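Local coordinates for solute-binding protein Csal_2479 (Chromohalobacter salexigens, PDB 4P1L), which binds D-glucuronate and probably delivers it to a tripartite ATP-independent periplasmic (TRAP) transporter for uptake into the cytoplasm, at residues A[212-226]-A[276-290]. Sequence-based numbering, arbitrary orientation.
Sequences YESSGHYEVANYYSL and SKQKILDAGVKINEV
Glu213 reaches from helix 209-214 to the last turns of helix 248-282, and each atom of its side chain finds a partner there. CB rests on the methyl CG2 of Ile280 and on CB of Ser276, CG lies against CD of Lys279, and the bend at chi2 (-89°) swings the carboxylate off the line of the chain, so that one oxygen faces Ser276 and the other Lys279. OE1 accepts from Ser276 OG at 2.5 Å through its anti lone pair; OE2 forms a salt bridge with Lys279 NZ at 2.9 Å, the ammonium standing 32° out of the carboxylate plane. Without this carboxylate, as with an alanine here, the Lys279 ammonium would probably lose this counter-charge and the Ser276 hydroxyl this acceptor.

Ile280 is shared between two tyrosines: CG2 makes a CH-pi contact over one face of Tyr218, 4.2 Å from the ring centroid, whereas CD1 meets the Tyr212 ring at its edge, 3.6 Å from CE2. Tyr212 OH donates a hydrogen bond to Ala221 O, in the carbonyl plane, and also touches CG1 of Val285. Gly284 ends helix 248-282 in a Schellman motif, and the chain then enters strand 286-288, which runs parallel to strand 223-230 as an edge strand of a mixed four-stranded sheet; the short segments are inclined by 15°. Four backbone hydrogen bonds form this ladder, from Lys286 N to Asn222 O (2.8 Å) through to Leu226 N to Asn288 O.

On one face of the pair the extended Lys286 runs beside Tyr223, CD lying 3.5 Å from CE1, and Ser225 OG donates to Asn288 OD1 at 2.7 Å, in the carbonyl plane and on a lone pair. On the other face Ile287 CG2 packs on Leu226 CD1, while the Tyr224 hydroxyl is hydrogen-bonded to the backbone oxygen of Asn207, a glucuronate-binding residue.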
loop_
_atom_site.group_PDB
_atom_site.type_symbol
_atom_site.label_atom_id
_atom_site.label_comp_id
_atom_site.label_asym_id
_atom_site.label_seq_id
_atom_site.Cartn_x
_atom_site.Cartn_y
_atom_site.Cartn_z
ATOM N N TYR A 212 8.350 -7.431 3.958
ATOM C CA TYR A 212 8.865 -8.786 3.928
ATOM C C TYR A 212 9.853 -8.986 5.068
ATOM O O TYR A 212 9.817 -9.998 5.740
ATOM C CB TYR A 212 9.522 -9.012 2.576
ATOM C CG TYR A 212 10.231 -10.333 2.355
ATOM C CD1 TYR A 212 9.576 -11.535 2.494
ATOM C CD2 TYR A 212 11.575 -10.361 1.957
ATOM C CE1 TYR A 212 10.245 -12.758 2.232
ATOM C CE2 TYR A 212 12.227 -11.546 1.694
ATOM C CZ TYR A 212 11.560 -12.741 1.824
ATOM O OH TYR A 212 12.247 -13.904 1.557
ATOM N N GLU A 213 10.707 -7.988 5.289
ATOM C CA GLU A 213 11.721 -8.035 6.347
ATOM C C GLU A 213 11.140 -7.761 7.739
ATOM O O GLU A 213 11.264 -8.613 8.648
ATOM C CB GLU A 213 12.884 -7.079 6.015
ATOM C CG GLU A 213 13.885 -6.883 7.174
ATOM C CD GLU A 213 13.513 -5.738 8.122
ATOM O OE1 GLU A 213 13.266 -4.618 7.640
ATOM O OE2 GLU A 213 13.485 -5.948 9.362
ATOM N N SER A 214 10.474 -6.616 7.912
ATOM C CA SER A 214 10.003 -6.221 9.237
ATOM C C SER A 214 8.963 -7.172 9.822
ATOM O O SER A 214 8.950 -7.398 11.029
ATOM C CB SER A 214 9.459 -4.783 9.264
ATOM O OG SER A 214 8.314 -4.641 8.437
ATOM N N SER A 215 8.116 -7.748 8.979
ATOM C CA SER A 215 7.110 -8.720 9.427
ATOM C C SER A 215 7.690 -10.067 9.850
ATOM O O SER A 215 6.998 -10.859 10.473
ATOM C CB SER A 215 6.130 -9.029 8.299
ATOM O OG SER A 215 6.819 -9.739 7.275
ATOM N N GLY A 216 8.927 -10.342 9.455
ATOM C CA GLY A 216 9.563 -11.621 9.731
ATOM C C GLY A 216 9.268 -12.699 8.692
ATOM O O GLY A 216 9.687 -13.838 8.867
ATOM N N HIS A 217 8.559 -12.359 7.616
ATOM C CA HIS A 217 8.153 -13.378 6.642
ATOM C C HIS A 217 9.355 -14.031 6.013
ATOM O O HIS A 217 9.322 -15.213 5.720
ATOM C CB HIS A 217 7.236 -12.802 5.557
ATOM C CG HIS A 217 5.950 -12.257 6.090
ATOM N ND1 HIS A 217 5.053 -11.567 5.312
ATOM C CD2 HIS A 217 5.420 -12.289 7.335
ATOM C CE1 HIS A 217 4.023 -11.193 6.054
ATOM N NE2 HIS A 217 4.215 -11.644 7.279
ATOM N N TYR A 218 10.436 -13.266 5.874
ATOM C CA TYR A 218 11.655 -13.761 5.239
ATOM C C TYR A 218 12.283 -14.927 6.001
ATOM O O TYR A 218 13.045 -15.692 5.432
ATOM C CB TYR A 218 12.666 -12.630 5.128
ATOM C CG TYR A 218 13.370 -12.277 6.422
ATOM C CD1 TYR A 218 12.794 -11.424 7.340
ATOM C CD2 TYR A 218 14.648 -12.768 6.696
ATOM C CE1 TYR A 218 13.441 -11.084 8.517
ATOM C CE2 TYR A 218 15.302 -12.432 7.871
ATOM C CZ TYR A 218 14.699 -11.587 8.766
ATOM O OH TYR A 218 15.336 -11.248 9.928
ATOM N N GLU A 219 11.963 -15.060 7.281
ATOM C CA GLU A 219 12.498 -16.152 8.076
ATOM C C GLU A 219 11.885 -17.491 7.701
ATOM O O GLU A 219 12.442 -18.532 8.034
ATOM C CB GLU A 219 12.256 -15.904 9.564
ATOM C CG GLU A 219 12.944 -14.675 10.123
ATOM C CD GLU A 219 12.424 -14.320 11.501
ATOM O OE1 GLU A 219 11.766 -15.185 12.120
ATOM O OE2 GLU A 219 12.648 -13.178 11.951
ATOM N N VAL A 220 10.719 -17.477 7.052
ATOM C CA VAL A 220 10.040 -18.727 6.728
ATOM C C VAL A 220 9.947 -18.934 5.216
ATOM O O VAL A 220 10.118 -20.045 4.712
ATOM C CB VAL A 220 8.644 -18.791 7.372
ATOM C CG1 VAL A 220 7.901 -20.056 6.913
ATOM C CG2 VAL A 220 8.765 -18.749 8.892
ATOM N N ALA A 221 9.758 -17.847 4.489
ATOM C CA ALA A 221 9.676 -17.921 3.027
ATOM C C ALA A 221 10.955 -17.309 2.450
ATOM O O ALA A 221 11.051 -16.092 2.286
ATOM C CB ALA A 221 8.449 -17.212 2.542
ATOM N N ASN A 222 11.909 -18.201 2.147
ATOM C CA ASN A 222 13.295 -17.872 1.805
ATOM C C ASN A 222 13.529 -17.442 0.351
ATOM O O ASN A 222 14.618 -16.974 0.029
ATOM C CB ASN A 222 14.193 -19.092 2.112
ATOM C CG ASN A 222 15.659 -18.707 2.402
ATOM O OD1 ASN A 222 15.937 -17.890 3.279
ATOM N ND2 ASN A 222 16.590 -19.305 1.673
ATOM N N TYR A 223 12.524 -17.601 -0.515
ATOM C CA TYR A 223 12.655 -17.279 -1.936
ATOM C C TYR A 223 11.862 -16.025 -2.198
ATOM O O TYR A 223 10.669 -15.988 -1.944
ATOM C CB TYR A 223 12.093 -18.389 -2.813
ATOM C CG TYR A 223 12.813 -19.706 -2.606
ATOM C CD1 TYR A 223 14.007 -19.980 -3.261
ATOM C CD2 TYR A 223 12.321 -20.645 -1.714
ATOM C CE1 TYR A 223 14.667 -21.180 -3.054
ATOM C CE2 TYR A 223 12.990 -21.850 -1.491
ATOM C CZ TYR A 223 14.162 -22.103 -2.161
ATOM O OH TYR A 223 14.831 -23.294 -1.958
ATOM N N TYR A 224 12.529 -14.999 -2.706
ATOM C CA TYR A 224 11.877 -13.754 -3.047
ATOM C C TYR A 224 12.131 -13.552 -4.528
ATOM O O TYR A 224 13.282 -13.501 -4.960
ATOM C CB TYR A 224 12.480 -12.627 -2.207
ATOM C CG TYR A 224 11.777 -11.285 -2.273
ATOM C CD1 TYR A 224 12.096 -10.339 -3.244
ATOM C CD2 TYR A 224 10.801 -10.947 -1.339
ATOM C CE1 TYR A 224 11.447 -9.096 -3.287
ATOM C CE2 TYR A 224 10.148 -9.721 -1.387
ATOM C CZ TYR A 224 10.462 -8.802 -2.359
ATOM O OH TYR A 224 9.833 -7.556 -2.363
ATOM N N SER A 225 11.060 -13.442 -5.304
ATOM C CA SER A 225 11.187 -13.361 -6.769
ATOM C C SER A 225 10.581 -12.042 -7.232
ATOM O O SER A 225 9.422 -11.769 -6.945
ATOM C CB SER A 225 10.477 -14.530 -7.417
ATOM O OG SER A 225 11.003 -15.798 -7.007
ATOM N N LEU A 226 11.356 -11.257 -7.985
ATOM C CA LEU A 226 11.037 -9.856 -8.246
ATOM C C LEU A 226 10.015 -9.648 -9.367
ATOM O O LEU A 226 10.277 -9.005 -10.410
ATOM C CB LEU A 226 12.340 -9.082 -8.506
ATOM C CG LEU A 226 13.188 -8.873 -7.250
ATOM C CD1 LEU A 226 14.644 -8.541 -7.566
ATOM C CD2 LEU A 226 12.588 -7.755 -6.416
ATOM N N SER A 276 16.618 -3.042 4.427
ATOM C CA SER A 276 15.879 -4.303 4.554
ATOM C C SER A 276 16.483 -5.349 3.608
ATOM O O SER A 276 16.694 -6.519 3.986
ATOM C CB SER A 276 14.364 -4.120 4.320
ATOM O OG SER A 276 13.778 -3.459 5.434
ATOM N N LYS A 277 16.803 -4.933 2.383
ATOM C CA LYS A 277 17.407 -5.866 1.429
ATOM C C LYS A 277 18.713 -6.465 1.927
ATOM O O LYS A 277 18.945 -7.675 1.797
ATOM C CB LYS A 277 17.648 -5.198 0.088
ATOM C CG LYS A 277 18.149 -6.139 -0.980
ATOM C CD LYS A 277 18.216 -5.432 -2.318
ATOM C CE LYS A 277 18.887 -6.305 -3.353
ATOM N NZ LYS A 277 19.070 -5.571 -4.615
ATOM N N GLN A 278 19.581 -5.628 2.478
ATOM C CA GLN A 278 20.874 -6.115 2.943
ATOM C C GLN A 278 20.679 -7.081 4.109
ATOM O O GLN A 278 21.369 -8.096 4.217
ATOM C CB GLN A 278 21.790 -4.967 3.365
ATOM C CG GLN A 278 23.268 -5.407 3.493
ATOM C CD GLN A 278 23.778 -6.166 2.255
ATOM O OE1 GLN A 278 23.724 -5.661 1.123
ATOM N NE2 GLN A 278 24.250 -7.395 2.468
ATOM N N LYS A 279 19.721 -6.773 4.968
ATOM C CA LYS A 279 19.454 -7.631 6.104
ATOM C C LYS A 279 18.972 -9.011 5.654
ATOM O O LYS A 279 19.460 -10.028 6.113
ATOM C CB LYS A 279 18.434 -6.987 7.038
ATOM C CG LYS A 279 17.899 -7.928 8.105
ATOM C CD LYS A 279 17.066 -7.177 9.126
ATOM C CE LYS A 279 16.443 -8.122 10.136
ATOM N NZ LYS A 279 15.354 -7.484 10.957
ATOM N N ILE A 280 18.024 -9.053 4.737
ATOM C CA ILE A 280 17.516 -10.341 4.294
ATOM C C ILE A 280 18.573 -11.093 3.489
ATOM O O ILE A 280 18.674 -12.326 3.585
ATOM C CB ILE A 280 16.184 -10.195 3.499
ATOM C CG1 ILE A 280 16.410 -9.428 2.204
ATOM C CG2 ILE A 280 15.128 -9.524 4.340
ATOM C CD1 ILE A 280 15.170 -9.425 1.301
ATOM N N LEU A 281 19.414 -10.385 2.735
ATOM C CA LEU A 281 20.490 -11.074 2.037
ATOM C C LEU A 281 21.470 -11.673 3.028
ATOM O O LEU A 281 21.878 -12.823 2.869
ATOM C CB LEU A 281 21.227 -10.165 1.058
ATOM C CG LEU A 281 20.527 -9.889 -0.272
ATOM C CD1 LEU A 281 21.303 -8.845 -1.028
ATOM C CD2 LEU A 281 20.398 -11.177 -1.099
ATOM N N ASP A 282 21.853 -10.909 4.049
ATOM C CA ASP A 282 22.778 -11.424 5.058
ATOM C C ASP A 282 22.217 -12.647 5.782
ATOM O O ASP A 282 22.979 -13.469 6.318
ATOM C CB ASP A 282 23.144 -10.342 6.073
ATOM C CG ASP A 282 24.034 -9.272 5.476
ATOM O OD1 ASP A 282 24.548 -9.494 4.358
ATOM O OD2 ASP A 282 24.211 -8.212 6.116
ATOM N N ALA A 283 20.894 -12.770 5.789
ATOM C CA ALA A 283 20.220 -13.892 6.443
ATOM C C ALA A 283 20.097 -15.139 5.557
ATOM O O ALA A 283 19.573 -16.160 5.992
ATOM C CB ALA A 283 18.850 -13.468 6.923
ATOM N N GLY A 284 20.533 -15.041 4.306
ATOM C CA GLY A 284 20.545 -16.191 3.423
ATOM C C GLY A 284 19.374 -16.301 2.460
ATOM O O GLY A 284 19.237 -17.330 1.788
ATOM N N VAL A 285 18.518 -15.277 2.415
ATOM C CA VAL A 285 17.397 -15.256 1.480
ATOM C C VAL A 285 17.910 -15.340 0.059
ATOM O O VAL A 285 18.930 -14.726 -0.305
ATOM C CB VAL A 285 16.501 -13.996 1.687
ATOM C CG1 VAL A 285 15.476 -13.847 0.571
ATOM C CG2 VAL A 285 15.792 -14.076 3.032
ATOM N N LYS A 286 17.197 -16.120 -0.746
ATOM C CA LYS A 286 17.502 -16.267 -2.145
ATOM C C LYS A 286 16.594 -15.349 -2.963
ATOM O O LYS A 286 15.369 -15.565 -3.057
ATOM C CB LYS A 286 17.310 -17.719 -2.550
ATOM C CG LYS A 286 18.212 -18.669 -1.747
ATOM C CD LYS A 286 17.852 -20.129 -1.981
ATOM C CE LYS A 286 18.703 -21.087 -1.134
ATOM N NZ LYS A 286 18.107 -22.468 -1.095
ATOM N N ILE A 287 17.204 -14.300 -3.516
ATOM C CA ILE A 287 16.492 -13.327 -4.331
ATOM C C ILE A 287 16.811 -13.557 -5.797
ATOM O O ILE A 287 17.973 -13.703 -6.164
ATOM C CB ILE A 287 16.917 -11.880 -4.003
ATOM C CG1 ILE A 287 16.647 -11.559 -2.529
ATOM C CG2 ILE A 287 16.152 -10.887 -4.887
ATOM C CD1 ILE A 287 17.131 -10.192 -2.098
ATOM N N ASN A 288 15.777 -13.585 -6.638
ATOM C CA ASN A 288 15.972 -13.701 -8.080
ATOM C C ASN A 288 15.102 -12.732 -8.841
ATOM O O ASN A 288 13.934 -12.553 -8.505
ATOM C CB ASN A 288 15.694 -15.133 -8.606
ATOM C CG ASN A 288 14.209 -15.507 -8.565
ATOM O OD1 ASN A 288 13.640 -15.725 -7.495
ATOM N ND2 ASN A 288 13.592 -15.613 -9.731
ATOM N N GLU A 289 15.683 -12.095 -9.858
ATOM C CA GLU A 289 14.913 -11.391 -10.860
ATOM C C GLU A 289 14.160 -12.509 -11.587
ATOM O O GLU A 289 14.682 -13.621 -11.733
ATOM C CB GLU A 289 15.818 -10.640 -11.852
ATOM C CG GLU A 289 16.794 -9.647 -11.208
ATOM C CD GLU A 289 16.109 -8.350 -10.767
ATOM O OE1 GLU A 289 14.891 -8.149 -11.039
ATOM O OE2 GLU A 289 16.802 -7.519 -10.153
ATOM N N VAL A 290 12.953 -12.221 -12.039
ATOM C CA VAL A 290 12.222 -13.152 -12.880
ATOM C C VAL A 290 12.769 -13.079 -14.293
ATOM O O VAL A 290 13.499 -12.153 -14.641
ATOM C CB VAL A 290 10.681 -12.918 -12.879
ATOM C CG1 VAL A 290 10.108 -13.091 -11.467
ATOM C CG2 VAL A 290 10.293 -11.546 -13.454
HETATM O O HOH W 1 15.513 -23.260 0.905
HETATM O O HOH W 2 12.478 -9.217 -12.006
#